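Local coordinates for probable thiol peroxidase (Chromobacterium violaceum, PDB 3KEB), which probably reduces peroxides at a redox-active thiol, as a member of the redoxin family within the thioredoxin clan, at residues V8-E13 with E129-G134; P22-Y27 with V148-E153; L67-E72 with D160-D165; K84-T89 with N107-S112. All coordinates share one frame; numbering follows the deposited sequence. Where two conformers were deposited one is given.

Interaction 1. Residues V8-E13 with E129-G134; sequences VQYGDE and EYPLSG
Tyr10 turns one face of its ring to Leu132 and part of its edge to Pro131. With CG anti to the backbone N (chi1 170°), the phenol reaches out from the end of its strand over the loop. Leu132 CD1 lies over the CG side of the ring, 4.0 Å from the centroid of the Tyr10 ring, in a CH-pi contact, while its other methyl, CD2, lies over the same face, 3.8 Å from Tyr10 CE2. A leucine suits the place because its two methyls can spread across an aromatic surface. Pro131 comes in the plane of the ring, its CG 3.6 Å from Tyr10 CE2. The cis peptide before Pro131 kinks the loop, and in this bend the Tyr130 ring carries Pro131 CB over one of its faces. Glu13 adds its aliphatic part: its CG lies 4.0 Å from Pro131 CD, and the bend at chi2 (-82°) lets the carboxylate swing toward Tyr130, its plane nearly perpendicular to that ring. Gly11 has the positive phi that glycine tolerates easily, in the type II' turn from Tyr10 to Glu13 joining strands 7-10 and 13-16. The contact lays the tip of this hairpin against the loop between helix 119-122 and strand 139-143. His64 meets the Tyr10 ring edge-to-face, Leu15 of strand 13-16 backs Pro131 and Leu132, and Lys38 of the second subunit packs on Tyr130, Pro131 and Leu132.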
loop_
_atom_site.group_PDB
_atom_site.type_symbol
_atom_site.label_atom_id
_atom_site.label_comp_id
_atom_site.label_asym_id
_atom_site.label_seq_id
_atom_site.Cartn_x
_atom_site.Cartn_y
_atom_site.Cartn_z
ATOM N N VAL A 8 16.658 2.897 12.223
ATOM C CA VAL A 8 16.354 1.503 12.086
ATOM C C VAL A 8 17.320 0.916 11.073
ATOM O O VAL A 8 17.584 1.506 10.007
ATOM C CB VAL A 8 14.836 1.242 11.687
ATOM C CG1 VAL A 8 14.509 1.839 10.303
ATOM C CG2 VAL A 8 14.501 -0.265 11.818
ATOM N N GLN A 9 17.848 -0.250 11.412
ATOM C CA GLN A 9 18.735 -0.989 10.548
ATOM C C GLN A 9 17.945 -2.004 9.738
ATOM O O GLN A 9 17.196 -2.810 10.300
ATOM C CB GLN A 9 19.792 -1.712 11.389
ATOM C CG GLN A 9 20.958 -2.330 10.588
ATOM C CD GLN A 9 22.062 -1.318 10.137
ATOM O OE1 GLN A 9 22.327 -0.291 10.818
ATOM N NE2 GLN A 9 22.718 -1.620 8.985
ATOM N N TYR A 10 18.151 -1.955 8.418
ATOM C CA TYR A 10 17.472 -2.836 7.468
ATOM C C TYR A 10 18.575 -3.394 6.597
ATOM O O TYR A 10 19.087 -2.725 5.735
ATOM C CB TYR A 10 16.415 -2.042 6.652
ATOM C CG TYR A 10 15.818 -2.792 5.492
ATOM C CD1 TYR A 10 15.099 -3.947 5.698
ATOM C CD2 TYR A 10 15.920 -2.310 4.194
ATOM C CE1 TYR A 10 14.541 -4.644 4.636
ATOM C CE2 TYR A 10 15.334 -2.994 3.115
ATOM C CZ TYR A 10 14.637 -4.138 3.351
ATOM O OH TYR A 10 14.045 -4.825 2.322
ATOM N N GLY A 11 18.975 -4.634 6.860
ATOM C CA GLY A 11 20.175 -5.187 6.190
ATOM C C GLY A 11 21.378 -4.348 6.509
ATOM O O GLY A 11 21.638 -4.042 7.700
ATOM N N ASP A 12 22.051 -3.869 5.464
ATOM C CA ASP A 12 23.221 -3.015 5.637
ATOM C C ASP A 12 22.871 -1.511 5.590
ATOM O O ASP A 12 23.767 -0.652 5.567
ATOM C CB ASP A 12 24.354 -3.392 4.643
ATOM C CG ASP A 12 24.211 -2.746 3.263
ATOM O OD1 ASP A 12 23.118 -2.259 2.894
ATOM O OD2 ASP A 12 25.239 -2.745 2.533
ATOM N N GLU A 13 21.600 -1.166 5.606
ATOM C CA GLU A 13 21.261 0.278 5.573
ATOM C C GLU A 13 20.779 0.706 6.976
ATOM O O GLU A 13 20.107 -0.063 7.649
ATOM C CB GLU A 13 20.135 0.493 4.592
ATOM C CG GLU A 13 20.401 0.067 3.113
ATOM C CD GLU A 13 21.148 1.115 2.353
ATOM O OE1 GLU A 13 21.507 2.144 2.963
ATOM O OE2 GLU A 13 21.412 0.911 1.147
ATOM N N GLU A 129 13.886 7.493 3.518
ATOM C CA GLU A 129 15.050 7.122 2.684
ATOM C C GLU A 129 14.979 5.750 2.080
ATOM O O GLU A 129 14.489 4.836 2.696
ATOM C CB GLU A 129 16.341 7.170 3.499
ATOM C CG GLU A 129 16.615 8.498 4.070
ATOM C CD GLU A 129 18.041 8.652 4.557
ATOM O OE1 GLU A 129 18.890 7.768 4.287
ATOM O OE2 GLU A 129 18.301 9.692 5.208
ATOM N N TYR A 130 15.546 5.619 0.878
ATOM C CA TYR A 130 15.751 4.339 0.196
ATOM C C TYR A 130 16.439 3.388 1.155
ATOM O O TYR A 130 17.401 3.821 1.835
ATOM C CB TYR A 130 16.688 4.542 -1.059
ATOM C CG TYR A 130 17.197 3.240 -1.638
ATOM C CD1 TYR A 130 16.384 2.456 -2.448
ATOM C CD2 TYR A 130 18.491 2.772 -1.367
ATOM C CE1 TYR A 130 16.818 1.236 -2.943
ATOM C CE2 TYR A 130 18.951 1.556 -1.906
ATOM C CZ TYR A 130 18.104 0.791 -2.692
ATOM O OH TYR A 130 18.497 -0.424 -3.227
ATOM N N PRO A 131 16.033 2.123 1.174
ATOM C CA PRO A 131 14.976 1.500 0.376
ATOM C C PRO A 131 13.600 1.397 1.058
ATOM O O PRO A 131 12.714 0.742 0.541
ATOM C CB PRO A 131 15.499 0.082 0.174
ATOM C CG PRO A 131 16.451 -0.135 1.259
ATOM C CD PRO A 131 16.730 1.112 1.966
ATOM N N LEU A 132 13.457 1.947 2.250
ATOM C CA LEU A 132 12.195 1.825 2.992
ATOM C C LEU A 132 11.350 3.111 2.961
ATOM O O LEU A 132 10.393 3.243 3.723
ATOM C CB LEU A 132 12.444 1.353 4.424
ATOM C CG LEU A 132 12.944 -0.101 4.544
ATOM C CD1 LEU A 132 13.104 -0.478 6.003
ATOM C CD2 LEU A 132 12.031 -1.134 3.772
ATOM N N SER A 133 11.670 4.010 2.050
ATOM C CA SER A 133 10.900 5.215 1.846
ATOM C C SER A 133 9.394 4.946 1.728
ATOM O O SER A 133 8.942 4.076 0.930
ATOM C CB SER A 133 11.369 5.888 0.580
ATOM O OG SER A 133 10.695 7.098 0.414
ATOM N N GLY A 134 8.628 5.663 2.535
ATOM C CA GLY A 134 7.168 5.494 2.613
ATOM C C GLY A 134 6.652 4.433 3.560
ATOM O O GLY A 134 5.401 4.407 3.837
#

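Interaction 2. Residues P22-Y27 with V148-E153; sequences PRKGDY and VVHYSE
Gly25 N and Val149 O meet at 2.8 Å in a nearly straight hydrogen bond, and Val149 N returns one to Asp26 O at 2.7 Å, so both polar backbone atoms of Val149 are held by the turn. Its branched side chain fits into the curve of the loop, with CB 3.3 Å from Arg23 O and CG2 against Pro22 CB. Ser152 OG, lying between its own backbone N and carbonyl carbon (chi1 67°), donates to Pro22 O at 2.5 Å; Lys24 NZ, at the end of a chain bent three times, donates to His150 O at 2.6 Å in the carbonyl plane, on a lone pair. Val148 CG2 rests over one face of the Tyr27 ring, 3.6 Å from the centroid of that ring, a CH-pi contact.

In the next shell, a type II turn from Arg23 to Asp26 shapes the loop. Gly25 takes the position whose backbone angles call for glycine, and Asp26 OD2 accepts from Arg23 N at 3.0 Å. A water joins Lys24 NZ to His150 ND1, while Asp144 holds His150 NE2. With Tyr27 and Val148 bridged through their backbones, the loop between strands 13-16 and 32-35 is fastened to edge strand 149-154, where His150 and Tyr151 form a classic bulge opposite Leu142. The chemistry is mostly backbone recognition: carbonyls collect the donors, and the lysine ammonium probably polarises the His150 carbonyl.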
loop_
_atom_site.group_PDB
_atom_site.type_symbol
_atom_site.label_atom_id
_atom_site.label_comp_id
_atom_site.label_asym_id
_atom_site.label_seq_id
_atom_site.Cartn_x
_atom_site.Cartn_y
_atom_site.Cartn_z
ATOM N N PRO A 22 4.824 7.883 20.342
ATOM C CA PRO A 22 4.137 7.958 21.658
ATOM C C PRO A 22 4.893 7.268 22.783
ATOM O O PRO A 22 5.560 6.228 22.575
ATOM C CB PRO A 22 2.798 7.274 21.416
ATOM C CG PRO A 22 2.571 7.439 19.947
ATOM C CD PRO A 22 3.940 7.269 19.332
ATOM N N ARG A 23 4.797 7.877 23.955
ATOM C CA ARG A 23 5.508 7.419 25.152
ATOM C C ARG A 23 4.544 7.042 26.251
ATOM O O ARG A 23 3.380 7.456 26.239
ATOM C CB ARG A 23 6.421 8.518 25.688
ATOM C CG ARG A 23 7.594 8.816 24.780
ATOM C CD ARG A 23 8.609 9.728 25.486
ATOM N NE ARG A 23 9.050 10.777 24.585
ATOM C CZ ARG A 23 9.657 11.889 24.980
ATOM N NH1 ARG A 23 9.930 12.083 26.260
ATOM N NH2 ARG A 23 10.007 12.794 24.079
ATOM N N LYS A 24 5.045 6.272 27.213
ATOM C CA LYS A 24 4.294 5.898 28.400
ATOM C C LYS A 24 3.629 7.139 28.993
ATOM O O LYS A 24 4.301 8.163 29.205
ATOM C CB LYS A 24 5.245 5.270 29.445
ATOM C CG LYS A 24 4.561 5.028 30.775
ATOM C CD LYS A 24 5.085 3.783 31.577
ATOM C CE LYS A 24 3.879 3.057 32.332
ATOM N NZ LYS A 24 3.663 1.512 32.196
ATOM N N GLY A 25 2.333 7.033 29.269
ATOM C CA GLY A 25 1.562 8.103 29.859
ATOM C C GLY A 25 0.863 9.031 28.884
ATOM O O GLY A 25 -0.018 9.793 29.293
ATOM N N ASP A 26 1.271 8.983 27.621
ATOM C CA ASP A 26 0.589 9.701 26.540
ATOM C C ASP A 26 -0.763 9.075 26.196
ATOM O O ASP A 26 -0.939 7.838 26.292
ATOM C CB ASP A 26 1.412 9.710 25.230
ATOM C CG ASP A 26 2.656 10.539 25.275
ATOM O OD1 ASP A 26 2.901 11.278 26.258
ATOM O OD2 ASP A 26 3.395 10.470 24.242
ATOM N N TYR A 27 -1.711 9.912 25.772
ATOM C CA TYR A 27 -2.915 9.452 25.080
ATOM C C TYR A 27 -2.532 9.221 23.612
ATOM O O TYR A 27 -1.760 10.010 23.044
ATOM C CB TYR A 27 -4.049 10.461 25.192
ATOM C CG TYR A 27 -4.753 10.472 26.536
ATOM C CD1 TYR A 27 -5.870 9.654 26.781
ATOM C CD2 TYR A 27 -4.325 11.281 27.552
ATOM C CE1 TYR A 27 -6.532 9.687 28.008
ATOM C CE2 TYR A 27 -4.986 11.305 28.770
ATOM C CZ TYR A 27 -6.081 10.491 28.988
ATOM O OH TYR A 27 -6.716 10.532 30.214
ATOM N N VAL A 148 -4.492 5.342 26.873
ATOM C CA VAL A 148 -3.248 5.774 27.483
ATOM C C VAL A 148 -2.193 4.717 27.260
ATOM O O VAL A 148 -2.431 3.508 27.470
ATOM C CB VAL A 148 -3.435 6.061 28.986
ATOM C CG1 VAL A 148 -2.098 6.237 29.658
ATOM C CG2 VAL A 148 -4.293 7.288 29.143
ATOM N N VAL A 149 -1.000 5.178 26.860
ATOM C CA VAL A 149 0.139 4.302 26.577
ATOM C C VAL A 149 0.793 3.791 27.865
ATOM O O VAL A 149 1.121 4.592 28.757
ATOM C CB VAL A 149 1.177 5.041 25.685
ATOM C CG1 VAL A 149 2.433 4.179 25.397
ATOM C CG2 VAL A 149 0.553 5.397 24.323
ATOM N N HIS A 150 0.956 2.463 27.963
ATOM C CA HIS A 150 1.693 1.803 29.096
ATOM C C HIS A 150 3.106 1.310 28.737
ATOM O O HIS A 150 4.005 1.211 29.597
ATOM C CB HIS A 150 0.897 0.600 29.626
ATOM C CG HIS A 150 -0.350 0.979 30.350
ATOM N ND1 HIS A 150 -0.547 0.719 31.689
ATOM C CD2 HIS A 150 -1.460 1.619 29.926
ATOM C CE1 HIS A 150 -1.726 1.182 32.054
ATOM N NE2 HIS A 150 -2.298 1.738 31.002
ATOM N N TYR A 151 3.325 1.062 27.451
ATOM C CA TYR A 151 4.611 0.616 26.929
ATOM C C TYR A 151 4.683 0.970 25.449
ATOM O O TYR A 151 3.688 0.785 24.708
ATOM C CB TYR A 151 4.730 -0.936 27.083
ATOM C CG TYR A 151 5.981 -1.452 26.525
ATOM C CD1 TYR A 151 7.115 -1.466 27.288
ATOM C CD2 TYR A 151 6.065 -1.866 25.180
ATOM C CE1 TYR A 151 8.329 -1.936 26.755
ATOM C CE2 TYR A 151 7.285 -2.331 24.632
ATOM C CZ TYR A 151 8.397 -2.378 25.443
ATOM O OH TYR A 151 9.628 -2.810 24.983
ATOM N N SER A 152 5.837 1.426 24.989
ATOM C CA SER A 152 6.037 1.616 23.545
ATOM C C SER A 152 7.500 1.307 23.174
ATOM O O SER A 152 8.400 1.596 23.948
ATOM C CB SER A 152 5.602 3.040 23.075
ATOM O OG SER A 152 6.438 4.065 23.597
ATOM N N GLU A 153 7.741 0.756 21.990
ATOM C CA GLU A 153 9.078 0.432 21.569
ATOM C C GLU A 153 9.108 0.475 20.057
ATOM O O GLU A 153 8.243 -0.094 19.380
ATOM C CB GLU A 153 9.431 -0.986 22.070
ATOM C CG GLU A 153 10.782 -1.527 21.592
ATOM C CD GLU A 153 10.951 -3.033 21.837
ATOM O OE1 GLU A 153 9.996 -3.746 22.227
ATOM O OE2 GLU A 153 12.067 -3.490 21.645
HETATM O O HOH W 1 1.721 -0.545 32.992
#

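Interaction 3. Residues L67-E72 with D160-D165; sequences LLLLRE and DFFDFD
Glu72 runs its aliphatic part between two phenylalanines. Its CB stands 3.9 Å from Phe164 CE2, and the backbone O of Glu72 lies over a face of that same ring. The next atom, CG, is set over the face of Phe161, 3.8 Å from the centroid of the Phe161 ring and 15° off its normal, a CH-pi contact. A bend at chi2 (-58°) then takes the carboxylate to Arg71, whose NE and NH2 both grip Glu72 OE2 side-on; the salt bridge measures 2.9 Å from NH2 to OE2. Glutamate suits this place because its methylenes can serve the rings while its charge stays with an arginine.

Leu68 CD2 comes to the edge of Phe161, 3.8 Å from CZ. Deeper in, both methyls of Leu69 pack on Phe162, CD2 3.7 Å from Phe162 CZ, and CD1 also reaches Phe161, 3.7 Å from Phe161 CD1. Asp163 is the N-cap of helix 164-177, its OD1 accepting from Ala166 N, so these aromatics are presented just where that helix starts. What joins helix 67-77 to this segment is apolar and aromatic packing, with the ionic pairing kept within the first helix.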
loop_
_atom_site.group_PDB
_atom_site.type_symbol
_atom_site.label_atom_id
_atom_site.label_comp_id
_atom_site.label_asym_id
_atom_site.label_seq_id
_atom_site.Cartn_x
_atom_site.Cartn_y
_atom_site.Cartn_z
ATOM N N LEU A 67 5.486 -11.144 8.561
ATOM C CA LEU A 67 4.657 -12.173 9.095
ATOM C C LEU A 67 5.289 -12.913 10.270
ATOM O O LEU A 67 4.561 -13.373 11.146
ATOM C CB LEU A 67 4.229 -13.166 8.012
ATOM C CG LEU A 67 3.210 -12.595 7.010
ATOM C CD1 LEU A 67 2.821 -13.818 6.074
ATOM C CD2 LEU A 67 1.968 -11.967 7.607
ATOM N N LEU A 68 6.611 -13.057 10.304
ATOM C CA LEU A 68 7.222 -13.778 11.459
ATOM C C LEU A 68 7.027 -13.006 12.750
ATOM O O LEU A 68 6.646 -13.549 13.778
ATOM C CB LEU A 68 8.704 -14.004 11.189
ATOM C CG LEU A 68 9.510 -14.701 12.241
ATOM C CD1 LEU A 68 9.080 -16.176 12.263
ATOM C CD2 LEU A 68 11.005 -14.561 11.858
ATOM N N LEU A 69 7.307 -11.702 12.705
ATOM C CA LEU A 69 7.072 -10.863 13.845
ATOM C C LEU A 69 5.621 -10.799 14.260
ATOM O O LEU A 69 5.320 -10.714 15.479
ATOM C CB LEU A 69 7.520 -9.442 13.521
ATOM C CG LEU A 69 7.388 -8.360 14.642
ATOM C CD1 LEU A 69 8.215 -8.643 15.822
ATOM C CD2 LEU A 69 7.781 -7.007 14.105
ATOM N N LEU A 70 4.737 -10.774 13.276
ATOM C CA LEU A 70 3.323 -10.831 13.574
ATOM C C LEU A 70 3.007 -12.130 14.319
ATOM O O LEU A 70 2.227 -12.109 15.259
ATOM C CB LEU A 70 2.466 -10.752 12.315
ATOM C CG LEU A 70 0.935 -10.691 12.519
ATOM C CD1 LEU A 70 0.562 -9.588 13.557
ATOM C CD2 LEU A 70 0.241 -10.444 11.187
ATOM N N ARG A 71 3.584 -13.245 13.847
ATOM C CA ARG A 71 3.358 -14.510 14.461
ATOM C C ARG A 71 3.813 -14.521 15.935
ATOM O O ARG A 71 3.120 -15.086 16.821
ATOM C CB ARG A 71 4.070 -15.627 13.679
ATOM C CG ARG A 71 3.852 -17.058 14.259
ATOM C CD ARG A 71 4.871 -18.103 13.726
ATOM N NE ARG A 71 6.169 -17.972 14.415
ATOM C CZ ARG A 71 7.317 -18.549 14.018
ATOM N NH1 ARG A 71 7.358 -19.302 12.921
ATOM N NH2 ARG A 71 8.421 -18.388 14.738
ATOM N N GLU A 72 4.985 -13.960 16.213
ATOM C CA GLU A 72 5.514 -13.948 17.588
ATOM C C GLU A 72 4.596 -13.099 18.492
ATOM O O GLU A 72 4.394 -13.374 19.664
ATOM C CB GLU A 72 6.958 -13.407 17.581
ATOM C CG GLU A 72 7.874 -14.354 16.860
ATOM C CD GLU A 72 7.858 -15.715 17.463
ATOM O OE1 GLU A 72 8.297 -15.786 18.625
ATOM O OE2 GLU A 72 7.376 -16.687 16.815
ATOM N N ASP A 160 14.628 -7.918 14.320
ATOM C CA ASP A 160 14.425 -8.122 15.734
ATOM C C ASP A 160 12.961 -8.407 16.047
ATOM O O ASP A 160 12.048 -8.040 15.304
ATOM C CB ASP A 160 14.842 -6.901 16.548
ATOM C CG ASP A 160 16.354 -6.617 16.536
ATOM O OD1 ASP A 160 17.163 -7.448 16.090
ATOM O OD2 ASP A 160 16.726 -5.504 17.023
ATOM N N PHE A 161 12.736 -8.940 17.247
ATOM C CA PHE A 161 11.408 -8.998 17.839
ATOM C C PHE A 161 11.242 -7.950 18.930
ATOM O O PHE A 161 12.197 -7.508 19.574
ATOM C CB PHE A 161 11.061 -10.404 18.397
ATOM C CG PHE A 161 11.117 -11.530 17.390
ATOM C CD1 PHE A 161 10.797 -11.343 16.070
ATOM C CD2 PHE A 161 11.530 -12.793 17.788
ATOM C CE1 PHE A 161 10.878 -12.373 15.155
ATOM C CE2 PHE A 161 11.589 -13.832 16.888
ATOM C CZ PHE A 161 11.262 -13.608 15.560
ATOM N N PHE A 162 9.992 -7.570 19.177
ATOM C CA PHE A 162 9.672 -6.712 20.310
ATOM C C PHE A 162 10.074 -7.355 21.640
ATOM O O PHE A 162 10.196 -8.576 21.739
ATOM C CB PHE A 162 8.157 -6.439 20.322
ATOM C CG PHE A 162 7.631 -5.844 19.049
ATOM C CD1 PHE A 162 8.125 -4.620 18.578
ATOM C CD2 PHE A 162 6.610 -6.480 18.342
ATOM C CE1 PHE A 162 7.670 -4.069 17.403
ATOM C CE2 PHE A 162 6.106 -5.886 17.179
ATOM C CZ PHE A 162 6.646 -4.699 16.712
ATOM N N ASP A 163 10.218 -6.542 22.687
ATOM C CA ASP A 163 10.596 -6.996 24.021
ATOM C C ASP A 163 9.342 -7.467 24.762
ATOM O O ASP A 163 8.817 -6.781 25.654
ATOM C CB ASP A 163 11.271 -5.870 24.792
ATOM C CG ASP A 163 11.941 -6.349 26.079
ATOM O OD1 ASP A 163 11.710 -7.472 26.502
ATOM O OD2 ASP A 163 12.703 -5.548 26.672
ATOM N N PHE A 164 8.880 -8.660 24.359
ATOM C CA PHE A 164 7.669 -9.192 24.877
ATOM C C PHE A 164 7.814 -9.449 26.379
ATOM O O PHE A 164 6.864 -9.239 27.119
ATOM C CB PHE A 164 7.281 -10.476 24.157
ATOM C CG PHE A 164 6.909 -10.286 22.716
ATOM C CD1 PHE A 164 5.838 -9.478 22.350
ATOM C CD2 PHE A 164 7.658 -10.888 21.724
ATOM C CE1 PHE A 164 5.506 -9.279 21.000
ATOM C CE2 PHE A 164 7.332 -10.711 20.393
ATOM C CZ PHE A 164 6.280 -9.900 20.027
ATOM N N ASP A 165 8.987 -9.900 26.829
ATOM C CA ASP A 165 9.194 -10.074 28.276
ATOM C C ASP A 165 8.914 -8.795 29.074
ATOM O O ASP A 165 8.315 -8.846 30.162
ATOM C CB ASP A 165 10.581 -10.585 28.589
ATOM C CG ASP A 165 10.760 -12.059 28.219
ATOM O OD1 ASP A 165 9.741 -12.769 27.990
ATOM O OD2 ASP A 165 11.931 -12.486 28.120
#

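Interaction 4. Residues K84-T89 with N107-S112; sequences KLIVIT and NIALLS
Leu85, Val87 and Thr89 on one strand and Ala109 and Leu111 on the other are linked by four backbone hydrogen bonds. Ala109 N donates to Leu85 O, Val87 N to Ala109 O at 2.9 Å, Leu111 N to Val87 O at 2.8 Å, and Thr89 N to Leu111 O. Every second residue bonds across, as Val87 does through both N and O, the pattern of parallel strands; the segment axes run 24° apart. CA-H...O contacts fill in between, such as Ile88 CA to Leu111 O at 3.3 Å.

The two strands, with helix 93-103 between them, form a beta-alpha-beta unit in the central sheet of a thioredoxin-like fold, strand 84-89 lying between 51-55 and 109-112.

Apolar contacts occupy both faces. On the one with Ile86, Ile88, Ala109 and Leu111, Ile86 CG2 meets Leu111 CD1 at 3.6 Å, and Leu33 of strand 32-35 touches Ile88 and Leu111. On the other, Val87 CG2 lies 3.6 Å from Ile108 CG2, its CB faces Leu110 CD2, and Leu85 runs alongside Ile108; the beta-branched valine and isoleucines suit an extended backbone, and Leu70 of helix 67-77 packs on Val87.

Polar side chains work at the ends. Lys84 NZ reaches Asn107 O at 2.7 Å from above the carbonyl plane, and a water bridges that oxygen to Leu85 N. Thr89 OG1 and Ser112 OG both bond to Asp91, through its carboxylate and its backbone O respectively.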
loop_
_atom_site.group_PDB
_atom_site.type_symbol
_atom_site.label_atom_id
_atom_site.label_comp_id
_atom_site.label_asym_id
_atom_site.label_seq_id
_atom_site.Cartn_x
_atom_site.Cartn_y
_atom_site.Cartn_z
ATOM N N LYS A 84 -6.671 -6.221 22.222
ATOM C CA LYS A 84 -6.997 -6.138 20.790
ATOM C C LYS A 84 -5.728 -5.804 19.989
ATOM O O LYS A 84 -5.149 -4.708 20.155
ATOM C CB LYS A 84 -8.089 -5.085 20.529
ATOM C CG LYS A 84 -8.440 -4.840 19.101
ATOM C CD LYS A 84 -9.066 -6.090 18.436
ATOM C CE LYS A 84 -9.441 -5.904 16.961
ATOM N NZ LYS A 84 -10.174 -7.120 16.508
ATOM N N LEU A 85 -5.345 -6.714 19.111
ATOM C CA LEU A 85 -4.177 -6.545 18.249
ATOM C C LEU A 85 -4.611 -5.764 17.012
ATOM O O LEU A 85 -5.556 -6.195 16.271
ATOM C CB LEU A 85 -3.612 -7.908 17.841
ATOM C CG LEU A 85 -2.354 -7.845 16.945
ATOM C CD1 LEU A 85 -1.272 -6.927 17.565
ATOM C CD2 LEU A 85 -1.800 -9.173 16.654
ATOM N N ILE A 86 -3.983 -4.600 16.833
ATOM C CA ILE A 86 -4.234 -3.684 15.706
ATOM C C ILE A 86 -2.898 -3.533 14.908
ATOM O O ILE A 86 -1.918 -2.956 15.408
ATOM C CB ILE A 86 -4.707 -2.292 16.160
ATOM C CG1 ILE A 86 -6.009 -2.418 16.988
ATOM C CG2 ILE A 86 -4.944 -1.408 14.950
ATOM C CD1 ILE A 86 -6.414 -1.120 17.715
ATOM N N VAL A 87 -2.878 -4.093 13.702
ATOM C CA VAL A 87 -1.710 -4.062 12.829
ATOM C C VAL A 87 -1.923 -2.939 11.820
ATOM O O VAL A 87 -2.978 -2.860 11.179
ATOM C CB VAL A 87 -1.513 -5.401 12.112
ATOM C CG1 VAL A 87 -0.411 -5.315 11.024
ATOM C CG2 VAL A 87 -1.194 -6.515 13.124
ATOM N N ILE A 88 -0.917 -2.071 11.670
ATOM C CA ILE A 88 -0.980 -0.939 10.774
ATOM C C ILE A 88 0.214 -1.025 9.826
ATOM O O ILE A 88 1.368 -1.215 10.284
ATOM C CB ILE A 88 -0.971 0.423 11.508
ATOM C CG1 ILE A 88 -2.146 0.461 12.514
ATOM C CG2 ILE A 88 -1.024 1.616 10.487
ATOM C CD1 ILE A 88 -2.168 1.669 13.452
ATOM N N THR A 89 -0.060 -0.883 8.520
ATOM C CA THR A 89 0.998 -0.864 7.546
ATOM C C THR A 89 0.666 -0.003 6.345
ATOM O O THR A 89 -0.449 0.490 6.193
ATOM C CB THR A 89 1.379 -2.268 6.995
ATOM O OG1 THR A 89 0.415 -2.667 6.030
ATOM C CG2 THR A 89 1.437 -3.399 8.065
ATOM N N ASN A 107 -9.314 -12.226 14.614
ATOM C CA ASN A 107 -9.489 -11.059 15.477
ATOM C C ASN A 107 -8.438 -9.982 15.428
ATOM O O ASN A 107 -8.359 -9.142 16.346
ATOM C CB ASN A 107 -9.581 -11.495 16.948
ATOM C CG ASN A 107 -10.958 -11.942 17.313
ATOM O OD1 ASN A 107 -11.920 -11.287 16.922
ATOM N ND2 ASN A 107 -11.073 -13.085 17.992
ATOM N N ILE A 108 -7.589 -10.008 14.414
ATOM C CA ILE A 108 -6.556 -8.989 14.284
ATOM C C ILE A 108 -7.134 -7.998 13.327
ATOM O O ILE A 108 -7.649 -8.365 12.255
ATOM C CB ILE A 108 -5.260 -9.573 13.725
ATOM C CG1 ILE A 108 -4.697 -10.591 14.715
ATOM C CG2 ILE A 108 -4.240 -8.482 13.417
ATOM C CD1 ILE A 108 -3.545 -11.454 14.155
ATOM N N ALA A 109 -7.089 -6.723 13.706
ATOM C CA ALA A 109 -7.431 -5.657 12.802
ATOM C C ALA A 109 -6.225 -5.420 11.919
ATOM O O ALA A 109 -5.100 -5.425 12.407
ATOM C CB ALA A 109 -7.785 -4.409 13.563
ATOM N N LEU A 110 -6.489 -5.176 10.626
ATOM C CA LEU A 110 -5.476 -4.857 9.619
ATOM C C LEU A 110 -5.831 -3.530 8.974
ATOM O O LEU A 110 -6.881 -3.406 8.281
ATOM C CB LEU A 110 -5.485 -5.997 8.586
ATOM C CG LEU A 110 -5.126 -7.388 9.093
ATOM C CD1 LEU A 110 -5.369 -8.427 8.026
ATOM C CD2 LEU A 110 -3.635 -7.448 9.527
ATOM N N LEU A 111 -5.004 -2.524 9.231
ATOM C CA LEU A 111 -5.276 -1.158 8.811
ATOM C C LEU A 111 -4.171 -0.669 7.910
ATOM O O LEU A 111 -2.996 -0.893 8.186
ATOM C CB LEU A 111 -5.364 -0.230 10.021
ATOM C CG LEU A 111 -6.286 -0.716 11.157
ATOM C CD1 LEU A 111 -6.389 0.421 12.211
ATOM C CD2 LEU A 111 -7.689 -1.138 10.670
ATOM N N SER A 112 -4.584 0.064 6.883
ATOM C CA SER A 112 -3.733 0.617 5.875
ATOM C C SER A 112 -3.649 2.125 6.054
ATOM O O SER A 112 -4.653 2.799 6.406
ATOM C CB SER A 112 -4.326 0.340 4.510
ATOM O OG SER A 112 -3.678 1.099 3.523
HETATM O O HOH W 2 -6.743 -9.296 18.651
#

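Overall arrangement
From the N terminus, the hairpin at residues 8-13 pairs with 129-134, closing interaction 1, and the loop 22-27 pairs with 148-153, closing interaction 2; these two cross. Interaction 3, joining 67-72 to 160-165, crosses both. Interaction 4 is the most local, joining 84-89 to 107-112 within the spans of all the others. Interactions 2 and 3 touch where Glu153 OE1 meets Asp163 N at 2.8 Å, probably a hydrogen bond, between edge strand 149-154 and the residue that caps helix 164-177. Interactions 3 and 4 touch through Leu70, which packs helix 67-77 onto strand 84-89. Interaction 1 stands apart, its centre about 18 Å from that of the chain.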